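Local atomic coordinates of RsbT co-antagonist protein RsbRA (Bacillus subtilis, PDB entry 2BNL), a protein that regulates sigma-B activity in the general stress response, as a stressosome component that stimulates the RsbT kinase toward RsbS in vitro. Residues A[5-8]-A[9-13]; A[48-51]-A[52-56]; A[72-76]-A[77-81]; A[110-113]-A[114-118]; A[121-124]-A[125-129]. One frame throughout, in Å; residues are numbered along the deposited sequence.

Contact 1: residues A[5-8]-A[9-13]; sequences QTVY and QFIAE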
loop_
_atom_site.group_PDB
_atom_site.type_symbol
_atom_site.label_atom_id
_atom_site.label_comp_id
_atom_site.label_asym_id
_atom_site.label_seq_id
_atom_site.Cartn_x
_atom_site.Cartn_y
_atom_site.Cartn_z
ATOM N N GLN A 5 -0.565 19.498 -6.782
ATOM C CA GLN A 5 -0.925 20.804 -6.180
ATOM C C GLN A 5 -2.216 20.763 -5.367
ATOM O O GLN A 5 -2.292 21.291 -4.240
ATOM C CB GLN A 5 -0.989 21.875 -7.222
ATOM C CG GLN A 5 -1.410 23.199 -6.614
ATOM C CD GLN A 5 -1.428 24.303 -7.604
ATOM O OE1 GLN A 5 -0.912 24.152 -8.757
ATOM N NE2 GLN A 5 -2.021 25.436 -7.186
ATOM N N THR A 6 -3.239 20.139 -5.936
ATOM C CA THR A 6 -4.548 20.124 -5.275
ATOM C C THR A 6 -4.512 19.414 -3.886
ATOM O O THR A 6 -4.962 19.951 -2.911
ATOM C CB THR A 6 -5.661 19.471 -6.228
ATOM O OG1 THR A 6 -5.777 20.288 -7.383
ATOM C CG2 THR A 6 -7.042 19.521 -5.520
ATOM N N VAL A 7 -3.948 18.212 -3.820
ATOM C CA VAL A 7 -3.872 17.479 -2.601
ATOM C C VAL A 7 -2.918 18.174 -1.659
ATOM O O VAL A 7 -3.189 18.354 -0.488
ATOM C CB VAL A 7 -3.487 15.993 -2.882
ATOM C CG1 VAL A 7 -3.100 15.231 -1.636
ATOM C CG2 VAL A 7 -4.671 15.281 -3.672
ATOM N N TYR A 8 -1.747 18.546 -2.173
ATOM C CA TYR A 8 -0.749 19.221 -1.297
ATOM C C TYR A 8 -1.358 20.423 -0.616
ATOM O O TYR A 8 -1.221 20.601 0.607
ATOM C CB TYR A 8 0.545 19.598 -2.124
ATOM C CG TYR A 8 1.649 20.222 -1.295
ATOM C CD1 TYR A 8 2.717 19.423 -0.820
ATOM C CD2 TYR A 8 1.548 21.541 -0.839
ATOM C CE1 TYR A 8 3.695 19.951 -0.053
ATOM C CE2 TYR A 8 2.525 22.094 -0.008
ATOM C CZ TYR A 8 3.599 21.291 0.368
ATOM O OH TYR A 8 4.559 21.759 1.195
ATOM N N GLN A 9 -2.029 21.279 -1.396
ATOM C CA GLN A 9 -2.674 22.458 -0.850
ATOM C C GLN A 9 -3.722 22.194 0.220
ATOM O O GLN A 9 -3.792 22.881 1.195
ATOM C CB GLN A 9 -3.234 23.283 -1.969
ATOM C CG GLN A 9 -4.413 24.117 -1.561
ATOM C CD GLN A 9 -5.052 24.950 -2.705
ATOM O OE1 GLN A 9 -5.437 24.452 -3.817
ATOM N NE2 GLN A 9 -5.165 26.196 -2.419
ATOM N N PHE A 10 -4.488 21.122 0.062
ATOM C CA PHE A 10 -5.444 20.794 1.041
ATOM C C PHE A 10 -4.766 20.353 2.312
ATOM O O PHE A 10 -5.146 20.755 3.390
ATOM C CB PHE A 10 -6.439 19.728 0.499
ATOM C CG PHE A 10 -7.536 19.443 1.445
ATOM C CD1 PHE A 10 -8.755 20.102 1.332
ATOM C CD2 PHE A 10 -7.350 18.566 2.494
ATOM C CE1 PHE A 10 -9.770 19.825 2.262
ATOM C CE2 PHE A 10 -8.356 18.313 3.428
ATOM C CZ PHE A 10 -9.558 18.927 3.314
ATOM N N ILE A 11 -3.718 19.560 2.219
ATOM C CA ILE A 11 -2.959 19.180 3.407
ATOM C C ILE A 11 -2.378 20.389 4.062
ATOM O O ILE A 11 -2.544 20.512 5.289
ATOM C CB ILE A 11 -1.864 18.132 3.117
ATOM C CG1 ILE A 11 -2.528 16.860 2.547
ATOM C CG2 ILE A 11 -0.914 17.874 4.366
ATOM C CD1 ILE A 11 -1.466 15.995 1.766
ATOM N N ALA A 12 -1.709 21.296 3.291
ATOM C CA ALA A 12 -1.111 22.498 3.853
ATOM C C ALA A 12 -2.140 23.360 4.620
ATOM O O ALA A 12 -1.787 23.886 5.661
ATOM C CB ALA A 12 -0.425 23.326 2.811
ATOM N N GLU A 13 -3.390 23.458 4.119
ATOM C CA GLU A 13 -4.419 24.297 4.690
ATOM C C GLU A 13 -5.199 23.661 5.831
ATOM O O GLU A 13 -5.915 24.344 6.466
ATOM C CB GLU A 13 -5.415 24.749 3.610
ATOM C CG GLU A 13 -4.742 25.679 2.702
ATOM C CD GLU A 13 -5.441 25.887 1.383
ATOM O OE1 GLU A 13 -6.502 25.230 1.129
ATOM O OE2 GLU A 13 -4.851 26.679 0.567
HETATM O O HOH W 1 -6.772 21.810 -2.673
#
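Helix 5-13, the short N-terminal helix of this nonheme globin domain, is held through residues 5-8 and 9-13 by four successive i to i+4 backbone bonds. Ile11 N to Val7 O and Ala12 N to Tyr8 O are the straighter ones, with angles of 170° and 169° at the hydrogen. Two apolar pairs follow the same spacing. Val7 CG1 reaches Ile11 CD1 at 3.9 Å; a chi1 of 168° sets that methyl beside the carbonyl carbon of Val7, on the side of the following turn. Tyr8 lays its CE2 4.3 Å from Ala12 CB, a looser touch that meets the ring obliquely. On the polar side, a water donates to Thr6 O at 2.6 Å and to Gln9 OE1 at 3.2 Å, tying the Gln9 amide to the preceding turn. The other end of that amide, Gln9 NE2, donates to Glu13 OE2 at 3.0 Å on the syn side, somewhat out of the carboxylate plane, and both ends of the group are thus engaged. Around this helix, Phe10 packs on Leu95 and Met99 of helix 81-100, Val7 meets Phe119 of helix 109-135, and Ile11 lies against helix 39-54, where Leu54 O also receives the Tyr8 hydroxyl.

Contact 2: residues A[48-51]-A[52-56]; sequences EYID and ILLLS
Leu53 meets Tyr49 one helical turn back, and its side chain can be followed outward. CB lies 3.4 Å from Ile50 O, and CG is 3.3 Å from Tyr49 O, the carbonyl that also accepts Leu53 N in its plane at 3.0 Å. The chain then forks beside the tyrosine ring. CD1 comes to 3.9 Å from Tyr49 CE2, while CD2 stands over one face, displaced toward the rim: a CH-pi contact 4.2 Å from the ring centroid and 22° off its normal. Tyr49 meets it with CG anti to the backbone N (chi1 -171°), which carries the ring alongside the next turn. An alanine in place of Leu53 would take away the branched end and is likely to open a gap over this ring face. These residues lie in the last turns of helix 39-54 of the globin-like helical fold. There the Leu55 N to Asp51 O bond is weak, at 3.4 Å, and Ser56 OG donates to Ile52 O at 2.6 Å, from above the carbonyl plane. Beside the aromatic pair, Ile50 CG2 and Leu54 CD1 are 4.1 Å apart, their side chains pointing the same way. Beyond the two segments, the Tyr49 hydroxyl bonds Asn124 OD1, Phe91 meets the tyrosine edge-to-face, and Trp22 and Phe120 pack against Leu53.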
loop_
_atom_site.group_PDB
_atom_site.type_symbol
_atom_site.label_atom_id
_atom_site.label_comp_id
_atom_site.label_asym_id
_atom_site.label_seq_id
_atom_site.Cartn_x
_atom_site.Cartn_y
_atom_site.Cartn_z
ATOM N N GLU A 48 5.129 13.651 12.249
ATOM C CA GLU A 48 6.335 13.258 11.452
ATOM C C GLU A 48 5.849 12.907 10.063
ATOM O O GLU A 48 6.489 13.192 9.069
ATOM C CB GLU A 48 6.989 11.991 11.962
ATOM C CG GLU A 48 8.258 12.079 12.812
ATOM C CD GLU A 48 8.871 10.681 13.156
ATOM O OE1 GLU A 48 10.000 10.411 12.620
ATOM O OE2 GLU A 48 8.243 9.874 13.976
ATOM N N TYR A 49 4.738 12.206 9.972
ATOM C CA TYR A 49 4.153 11.878 8.598
ATOM C C TYR A 49 3.692 13.072 7.794
ATOM O O TYR A 49 4.023 13.217 6.609
ATOM C CB TYR A 49 2.979 10.970 8.781
ATOM C CG TYR A 49 2.422 10.403 7.536
ATOM C CD1 TYR A 49 3.150 9.499 6.763
ATOM C CD2 TYR A 49 1.162 10.712 7.132
ATOM C CE1 TYR A 49 2.619 8.905 5.619
ATOM C CE2 TYR A 49 0.624 10.118 5.945
ATOM C CZ TYR A 49 1.369 9.212 5.214
ATOM O OH TYR A 49 0.785 8.616 4.125
ATOM N N ILE A 50 2.935 13.969 8.440
ATOM C CA ILE A 50 2.550 15.184 7.746
ATOM C C ILE A 50 3.808 15.986 7.226
ATOM O O ILE A 50 3.756 16.558 6.144
ATOM C CB ILE A 50 1.637 16.139 8.608
ATOM C CG1 ILE A 50 0.322 15.474 8.970
ATOM C CG2 ILE A 50 1.044 17.378 7.804
ATOM C CD1 ILE A 50 -0.530 16.071 10.281
ATOM N N ASP A 51 4.839 16.072 8.041
ATOM C CA ASP A 51 6.075 16.783 7.703
ATOM C C ASP A 51 6.725 16.140 6.458
ATOM O O ASP A 51 7.191 16.857 5.617
ATOM C CB ASP A 51 7.095 16.728 8.819
ATOM C CG ASP A 51 6.817 17.716 9.946
ATOM O OD1 ASP A 51 5.827 18.455 9.900
ATOM O OD2 ASP A 51 7.644 17.711 10.866
ATOM N N ILE A 52 6.677 14.820 6.364
ATOM C CA ILE A 52 7.025 14.075 5.119
ATOM C C ILE A 52 6.208 14.485 3.902
ATOM O O ILE A 52 6.775 14.798 2.839
ATOM C CB ILE A 52 7.021 12.552 5.301
ATOM C CG1 ILE A 52 8.155 12.119 6.255
ATOM C CG2 ILE A 52 7.046 11.837 3.966
ATOM C CD1 ILE A 52 7.885 10.818 7.033
ATOM N N LEU A 53 4.914 14.592 4.089
ATOM C CA LEU A 53 4.033 14.945 3.020
ATOM C C LEU A 53 4.373 16.327 2.524
ATOM O O LEU A 53 4.433 16.541 1.309
ATOM C CB LEU A 53 2.566 14.845 3.474
ATOM C CG LEU A 53 2.049 13.524 3.963
ATOM C CD1 LEU A 53 0.562 13.691 4.372
ATOM C CD2 LEU A 53 2.234 12.379 3.097
ATOM N N LEU A 54 4.605 17.263 3.449
ATOM C CA LEU A 54 4.832 18.682 3.092
ATOM C C LEU A 54 6.180 18.899 2.298
ATOM O O LEU A 54 6.337 19.893 1.648
ATOM C CB LEU A 54 4.707 19.547 4.366
ATOM C CG LEU A 54 3.239 19.667 4.824
ATOM C CD1 LEU A 54 3.212 20.449 6.109
ATOM C CD2 LEU A 54 2.267 20.333 3.755
ATOM N N LEU A 55 7.115 17.954 2.412
ATOM C CA LEU A 55 8.372 17.910 1.665
ATOM C C LEU A 55 8.247 17.198 0.347
ATOM O O LEU A 55 9.157 17.216 -0.402
ATOM C CB LEU A 55 9.431 17.178 2.511
ATOM C CG LEU A 55 9.885 17.882 3.780
ATOM C CD1 LEU A 55 10.682 16.877 4.672
ATOM C CD2 LEU A 55 10.746 19.111 3.415
ATOM N N SER A 56 7.124 16.548 0.096
ATOM C CA SER A 56 6.940 15.557 -1.029
ATOM C C SER A 56 6.108 15.975 -2.233
ATOM O O SER A 56 5.472 15.129 -2.924
ATOM C CB SER A 56 6.443 14.236 -0.443
ATOM O OG SER A 56 7.353 13.730 0.492
#

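Contact 3: residues A[72-76]-A[77-81]; sequences LRAVQ and IGLSM
Backbone bonds between Ala74, Val75, Gly78 and Leu79 form a Schellman motif that ends helix 64-76. Leu79 N reaches back to Ala74 O at 3.0 Å, and Gly78 N to Val75 O at 3.0 Å, the latter from 60° above the carbonyl plane. The last regular turn is closed by Ile77 N on Arg73 O. Gly78 has a phi of 93°, and at its backbone angles a beta carbon would collide with the carbonyl oxygen of Ile77. Apolar contact is slight: Ala74 CB touches Leu79 CD1 at 4.1 Å. In a carbon-to-carbonyl approach, Ile77 CG1, standing between its own N and carbonyl carbon (chi1 72°), lies 3.3 Å from Arg73 O. A water donates to Val75 O at 2.6 Å and, weakly, to Leu79 O. Before the turn, Arg73 makes a salt bridge to Glu48. Past it, Ser80 is the N-cap of the next helix, its OG accepting from Phe83 N. The chemistry implies a helix end fixed chiefly by backbone polar groups, with glycine demanded by conformation.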
loop_
_atom_site.group_PDB
_atom_site.type_symbol
_atom_site.label_atom_id
_atom_site.label_comp_id
_atom_site.label_asym_id
_atom_site.label_seq_id
_atom_site.Cartn_x
_atom_site.Cartn_y
_atom_site.Cartn_z
ATOM N N LEU A 72 12.129 3.603 10.995
ATOM C CA LEU A 72 12.940 3.066 12.063
ATOM C C LEU A 72 12.313 3.179 13.441
ATOM O O LEU A 72 12.291 2.236 14.223
ATOM C CB LEU A 72 14.309 3.746 12.070
ATOM C CG LEU A 72 15.350 3.325 13.090
ATOM C CD1 LEU A 72 15.682 1.878 13.030
ATOM C CD2 LEU A 72 16.592 4.180 13.104
ATOM N N ARG A 73 11.702 4.329 13.703
ATOM C CA ARG A 73 10.980 4.529 14.970
ATOM C C ARG A 73 9.821 3.562 15.046
ATOM O O ARG A 73 9.577 2.948 16.118
ATOM C CB ARG A 73 10.448 5.977 15.033
ATOM C CG ARG A 73 9.903 6.460 16.328
ATOM C CD ARG A 73 9.352 8.003 16.138
ATOM N NE ARG A 73 8.129 8.050 16.919
ATOM C CZ ARG A 73 7.218 9.060 17.047
ATOM N NH1 ARG A 73 7.329 10.234 16.314
ATOM N NH2 ARG A 73 6.153 8.830 17.924
ATOM N N ALA A 74 9.064 3.444 13.966
ATOM C CA ALA A 74 7.981 2.467 13.926
ATOM C C ALA A 74 8.371 1.010 14.329
ATOM O O ALA A 74 7.727 0.351 15.171
ATOM C CB ALA A 74 7.197 2.502 12.584
ATOM N N VAL A 75 9.419 0.529 13.713
ATOM C CA VAL A 75 10.056 -0.715 14.099
ATOM C C VAL A 75 10.388 -0.710 15.567
ATOM O O VAL A 75 9.982 -1.671 16.265
ATOM C CB VAL A 75 11.320 -0.976 13.266
ATOM C CG1 VAL A 75 12.091 -2.282 13.819
ATOM C CG2 VAL A 75 10.928 -1.131 11.803
ATOM N N GLN A 76 11.075 0.321 16.048
ATOM C CA GLN A 76 11.658 0.258 17.402
ATOM C C GLN A 76 10.601 0.266 18.494
ATOM O O GLN A 76 10.831 -0.316 19.541
ATOM C CB GLN A 76 12.693 1.317 17.628
ATOM C CG GLN A 76 13.843 1.008 16.647
ATOM C CD GLN A 76 15.049 1.869 16.816
ATOM O OE1 GLN A 76 16.184 1.472 16.417
ATOM N NE2 GLN A 76 14.852 3.030 17.360
ATOM N N ILE A 77 9.473 0.941 18.210
ATOM C CA ILE A 77 8.375 1.054 19.156
ATOM C C ILE A 77 7.477 -0.120 19.047
ATOM O O ILE A 77 6.569 -0.153 19.811
ATOM C CB ILE A 77 7.643 2.450 19.136
ATOM C CG1 ILE A 77 6.793 2.596 17.844
ATOM C CG2 ILE A 77 8.697 3.607 19.433
ATOM C CD1 ILE A 77 5.919 3.858 17.689
ATOM N N GLY A 78 7.696 -1.069 18.109
ATOM C CA GLY A 78 6.867 -2.292 18.093
ATOM C C GLY A 78 5.627 -2.241 17.180
ATOM O O GLY A 78 4.751 -3.097 17.270
ATOM N N LEU A 79 5.522 -1.248 16.306
ATOM C CA LEU A 79 4.440 -1.276 15.260
ATOM C C LEU A 79 4.860 -2.315 14.213
ATOM O O LEU A 79 5.962 -2.297 13.740
ATOM C CB LEU A 79 4.200 0.058 14.612
ATOM C CG LEU A 79 3.967 1.230 15.572
ATOM C CD1 LEU A 79 3.680 2.410 14.595
ATOM C CD2 LEU A 79 2.826 0.923 16.564
ATOM N N SER A 80 3.997 -3.272 13.917
ATOM C CA SER A 80 4.242 -4.193 12.783
ATOM C C SER A 80 4.037 -3.528 11.475
ATOM O O SER A 80 3.456 -2.446 11.381
ATOM C CB SER A 80 3.270 -5.372 12.859
ATOM O OG SER A 80 1.927 -4.976 12.762
HETATM N N MSE A 81 4.498 -4.209 10.418
HETATM C CA MSE A 81 4.383 -3.720 9.051
HETATM C C MSE A 81 2.911 -3.729 8.765
HETATM O O MSE A 81 2.413 -2.855 8.100
HETATM C CB MSE A 81 5.143 -4.603 8.048
HETATM C CG MSE A 81 4.788 -4.372 6.703
HETATM SE SE MSE A 81 5.530 -2.736 5.949
HETATM C CE MSE A 81 4.298 -2.434 5.577
HETATM O O HOH W 2 8.469 -3.676 15.459
#

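Contact 4: residues A[110-113]-A[114-118]; sequences TELI and WQIDR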
loop_
_atom_site.group_PDB
_atom_site.type_symbol
_atom_site.label_atom_id
_atom_site.label_comp_id
_atom_site.label_asym_id
_atom_site.label_seq_id
_atom_site.Cartn_x
_atom_site.Cartn_y
_atom_site.Cartn_z
ATOM N N THR A 110 -13.847 10.150 -8.353
ATOM C CA THR A 110 -12.888 9.239 -8.915
ATOM C C THR A 110 -11.561 9.985 -9.173
ATOM O O THR A 110 -10.512 9.538 -8.751
ATOM C CB THR A 110 -13.515 8.522 -10.148
ATOM O OG1 THR A 110 -14.598 7.729 -9.663
ATOM C CG2 THR A 110 -12.559 7.590 -10.842
ATOM N N GLU A 111 -11.627 11.132 -9.801
ATOM C CA GLU A 111 -10.404 11.889 -9.998
ATOM C C GLU A 111 -9.733 12.372 -8.715
ATOM O O GLU A 111 -8.529 12.315 -8.646
ATOM C CB GLU A 111 -10.607 13.015 -11.066
ATOM C CG GLU A 111 -10.972 12.271 -12.490
ATOM C CD GLU A 111 -10.150 10.910 -12.803
ATOM O OE1 GLU A 111 -10.772 9.804 -13.047
ATOM O OE2 GLU A 111 -8.868 10.976 -12.805
ATOM N N LEU A 112 -10.507 12.780 -7.708
ATOM C CA LEU A 112 -9.972 12.961 -6.394
ATOM C C LEU A 112 -9.211 11.767 -5.808
ATOM O O LEU A 112 -8.154 11.927 -5.247
ATOM C CB LEU A 112 -11.082 13.399 -5.437
ATOM C CG LEU A 112 -10.648 13.634 -3.993
ATOM C CD1 LEU A 112 -9.544 14.749 -3.884
ATOM C CD2 LEU A 112 -11.856 14.038 -3.122
ATOM N N ILE A 113 -9.763 10.562 -5.869
ATOM C CA ILE A 113 -9.047 9.400 -5.471
ATOM C C ILE A 113 -7.716 9.229 -6.208
ATOM O O ILE A 113 -6.712 8.876 -5.604
ATOM C CB ILE A 113 -9.918 8.136 -5.702
ATOM C CG1 ILE A 113 -11.122 8.160 -4.751
ATOM C CG2 ILE A 113 -9.063 6.816 -5.567
ATOM C CD1 ILE A 113 -12.150 7.127 -5.120
ATOM N N TRP A 114 -7.723 9.394 -7.514
ATOM C CA TRP A 114 -6.482 9.225 -8.267
ATOM C C TRP A 114 -5.426 10.311 -7.947
ATOM O O TRP A 114 -4.189 10.046 -7.997
ATOM C CB TRP A 114 -6.827 9.121 -9.760
ATOM C CG TRP A 114 -7.627 7.914 -10.088
ATOM C CD1 TRP A 114 -8.747 7.897 -10.806
ATOM C CD2 TRP A 114 -7.366 6.546 -9.722
ATOM N NE1 TRP A 114 -9.261 6.635 -10.875
ATOM C CE2 TRP A 114 -8.434 5.783 -10.206
ATOM C CE3 TRP A 114 -6.348 5.892 -8.979
ATOM C CZ2 TRP A 114 -8.500 4.417 -10.044
ATOM C CZ3 TRP A 114 -6.408 4.571 -8.821
ATOM C CH2 TRP A 114 -7.492 3.825 -9.357
ATOM N N GLN A 115 -5.897 11.507 -7.629
ATOM C CA GLN A 115 -5.034 12.594 -7.159
ATOM C C GLN A 115 -4.427 12.267 -5.859
ATOM O O GLN A 115 -3.201 12.400 -5.626
ATOM C CB GLN A 115 -5.833 13.906 -7.011
ATOM C CG GLN A 115 -6.173 14.541 -8.337
ATOM C CD GLN A 115 -7.008 15.782 -8.112
ATOM O OE1 GLN A 115 -7.811 15.848 -7.177
ATOM N NE2 GLN A 115 -6.701 16.815 -8.868
ATOM N N ILE A 116 -5.235 11.725 -4.995
ATOM C CA ILE A 116 -4.724 11.302 -3.710
ATOM C C ILE A 116 -3.710 10.183 -3.798
ATOM O O ILE A 116 -2.610 10.256 -3.152
ATOM C CB ILE A 116 -5.878 10.915 -2.772
ATOM C CG1 ILE A 116 -6.651 12.210 -2.352
ATOM C CG2 ILE A 116 -5.354 10.236 -1.583
ATOM C CD1 ILE A 116 -7.994 11.960 -1.742
ATOM N N ASP A 117 -4.037 9.200 -4.622
ATOM C CA ASP A 117 -3.190 7.997 -4.798
ATOM C C ASP A 117 -1.809 8.450 -5.406
ATOM O O ASP A 117 -0.764 8.020 -4.989
ATOM C CB ASP A 117 -3.904 7.041 -5.753
ATOM C CG ASP A 117 -3.085 5.823 -6.092
ATOM O OD1 ASP A 117 -3.022 4.956 -5.242
ATOM O OD2 ASP A 117 -2.447 5.837 -7.149
ATOM N N ARG A 118 -1.886 9.287 -6.404
ATOM C CA ARG A 118 -0.685 9.792 -7.070
ATOM C C ARG A 118 0.331 10.427 -6.087
ATOM O O ARG A 118 1.546 10.289 -6.203
ATOM C CB ARG A 118 -1.095 10.791 -8.067
ATOM C CG ARG A 118 -0.245 10.792 -9.200
ATOM C CD ARG A 118 -0.442 12.009 -10.078
ATOM N NE ARG A 118 0.890 12.268 -10.690
ATOM C CZ ARG A 118 1.799 13.147 -10.265
ATOM N NH1 ARG A 118 1.558 13.948 -9.270
ATOM N NH2 ARG A 118 2.968 13.232 -10.895
HETATM O O HOH W 3 -11.117 6.765 -13.516
#
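Trp114 is met on its pyrrole part by Thr110 and Glu111. Thr110 CG2 lies 3.4 Å from Trp114 NE1, the two side chains running alongside each other, and Thr110 O is 3.2 Å from Trp114 CD1. Glu111 crosses obliquely, its CD at the ring's edge in plane and OE1 3.6 Å from Trp114 CD1. The bend at its chi2 (-39°) curls the carboxylate back to this edge, with the carboxylate and ring planes 38° apart. A water completes the link, donating to Glu111 OE1 at 3.1 Å and accepting from Trp114 NE1 at 3.2 Å. One turn of helix 109-135 sets the spacing, as Trp114 N donates to Thr110 O at 3.1 Å. On another side of the helix, Leu112 CD1 meets Ile116 CD1 at 3.8 Å, and both residues pack on helix 81-100. Farther out lies the second subunit: its Tyr96 ring meets Trp114, and its Thr110 hydroxyl is hydrogen-bonded to Thr110 OG1. Replacing Trp114 by an alanine removes the indole, and is likely to leave the water less firmly held and Tyr96 of the second subunit without its ring partner. Chemically, the indole N-H engages a carboxylate through water while the ring packs against the second subunit.

Contact 5: residues A[121-124]-A[125-129]; sequences SPIN and TEIFN
The helix through residues 121-129 is kinked where Pro122 N makes no bond to the turn before; across the segments Thr125 N bonds Ser121 O at 3.0 Å. Next, Glu126 N is shared between Pro122 O and, weakly, Ile123 O, each at 3.2 Å; the proline carbonyl is approached from 42° above its plane. Phe128 N donates to Asn124 O at 2.9 Å, and the same oxygen sits 3.2 Å above one face of the Phe128 ring, offset toward the rim. With CG beside its own backbone N (chi1 -59°) and chi2 at -28°, the ring lies with a face over that oxygen. The far end of the ring, CZ, comes to 4.2 Å from Asn124 CB. This is the middle of helix 109-135, the long last helix of the globin-like domain, and one of its flanks faces the second subunit. There the Phe128 ring meets Phe128 of the second subunit, while Lys82 of that subunit bonds Thr125 OG1 and forms a salt bridge with Glu126 OE1. On the flank facing its own chain, Ile123 CG2 and Ile127 CD1 lie 4.1 Å apart with side chains pointing the same way.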
loop_
_atom_site.group_PDB
_atom_site.type_symbol
_atom_site.label_atom_id
_atom_site.label_comp_id
_atom_site.label_asym_id
_atom_site.label_seq_id
_atom_site.Cartn_x
_atom_site.Cartn_y
_atom_site.Cartn_z
ATOM N N SER A 121 0.967 7.335 -2.811
ATOM C CA SER A 121 1.447 5.982 -3.113
ATOM C C SER A 121 3.006 5.865 -3.069
ATOM O O SER A 121 3.520 5.104 -2.308
ATOM C CB SER A 121 0.908 5.420 -4.486
ATOM O OG SER A 121 1.215 4.055 -4.551
ATOM N N PRO A 122 3.729 6.719 -3.801
ATOM C CA PRO A 122 5.232 6.635 -3.710
ATOM C C PRO A 122 5.874 6.945 -2.317
ATOM O O PRO A 122 6.917 6.414 -1.950
ATOM C CB PRO A 122 5.691 7.639 -4.785
ATOM C CG PRO A 122 4.547 8.575 -5.016
ATOM C CD PRO A 122 3.257 7.816 -4.676
ATOM N N ILE A 123 5.235 7.837 -1.572
ATOM C CA ILE A 123 5.641 8.102 -0.186
ATOM C C ILE A 123 5.463 6.893 0.682
ATOM O O ILE A 123 6.386 6.410 1.345
ATOM C CB ILE A 123 4.832 9.243 0.416
ATOM C CG1 ILE A 123 5.031 10.507 -0.357
ATOM C CG2 ILE A 123 5.145 9.430 1.872
ATOM C CD1 ILE A 123 4.004 11.738 -0.048
ATOM N N ASN A 124 4.249 6.330 0.643
ATOM C CA ASN A 124 3.991 5.139 1.467
ATOM C C ASN A 124 4.814 3.939 1.110
ATOM O O ASN A 124 5.209 3.203 1.999
ATOM C CB ASN A 124 2.464 4.730 1.441
ATOM C CG ASN A 124 1.578 5.801 2.058
ATOM O OD1 ASN A 124 2.079 6.651 2.841
ATOM N ND2 ASN A 124 0.304 5.782 1.717
ATOM N N THR A 125 5.012 3.701 -0.173
ATOM C CA THR A 125 5.876 2.555 -0.637
ATOM C C THR A 125 7.315 2.720 -0.131
ATOM O O THR A 125 7.964 1.782 0.259
ATOM C CB THR A 125 5.858 2.349 -2.140
ATOM O OG1 THR A 125 6.409 3.488 -2.813
ATOM C CG2 THR A 125 4.487 1.982 -2.641
ATOM N N GLU A 126 7.769 3.942 -0.080
ATOM C CA GLU A 126 9.130 4.242 0.368
ATOM C C GLU A 126 9.178 4.046 1.895
ATOM O O GLU A 126 10.158 3.602 2.455
ATOM C CB GLU A 126 9.441 5.683 0.049
ATOM C CG GLU A 126 10.900 6.023 0.194
ATOM C CD GLU A 126 11.795 5.128 -0.675
ATOM O OE1 GLU A 126 11.354 4.884 -1.804
ATOM O OE2 GLU A 126 12.820 4.593 -0.158
ATOM N N ILE A 127 8.162 4.488 2.582
ATOM C CA ILE A 127 8.075 4.131 3.987
ATOM C C ILE A 127 8.114 2.608 4.242
ATOM O O ILE A 127 8.840 2.113 5.171
ATOM C CB ILE A 127 6.861 4.835 4.713
ATOM C CG1 ILE A 127 6.990 6.348 4.745
ATOM C CG2 ILE A 127 6.635 4.228 6.137
ATOM C CD1 ILE A 127 5.723 7.070 5.122
ATOM N N PHE A 128 7.307 1.860 3.511
ATOM C CA PHE A 128 7.286 0.412 3.696
ATOM C C PHE A 128 8.737 -0.118 3.449
ATOM O O PHE A 128 9.240 -0.986 4.158
ATOM C CB PHE A 128 6.290 -0.284 2.754
ATOM C CG PHE A 128 4.880 0.147 2.883
ATOM C CD1 PHE A 128 4.385 0.622 4.076
ATOM C CD2 PHE A 128 4.034 0.020 1.855
ATOM C CE1 PHE A 128 3.067 1.027 4.181
ATOM C CE2 PHE A 128 2.689 0.358 1.958
ATOM C CZ PHE A 128 2.237 0.919 3.156
ATOM N N ASN A 129 9.363 0.377 2.357
ATOM C CA ASN A 129 10.725 -0.081 2.024
ATOM C C ASN A 129 11.696 0.126 3.176
ATOM O O ASN A 129 12.472 -0.729 3.504
ATOM C CB ASN A 129 11.175 0.632 0.755
ATOM C CG ASN A 129 12.393 -0.002 0.108
ATOM O OD1 ASN A 129 12.441 -1.195 -0.162
ATOM N ND2 ASN A 129 13.411 0.813 -0.129
#

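Contacts 2 and 5 each touch three others. Contact 2 meets contact 1 where Tyr8 OH lies 2.6 Å from Leu54 O, contact 5 where Tyr49 OH is 2.7 Å from Asn124 OD1, and contact 3 through the salt bridge of Glu48 OE2 with Arg73 NH1 at 2.5 Å. Contact 5 also meets contact 3, where Met81 packs on Phe128, and shares helix 109-135 with contact 4, their centres about 16 Å apart. Contact 1 packs on contact 4 through Val7 and Gln115. Contacts 1 and 3 lie on opposite sides of the chain's centre, about 28 Å between centres. Contacts 3, 4 and 5 all touch the second subunit, whereas contacts 1 and 2 join helices within one chain.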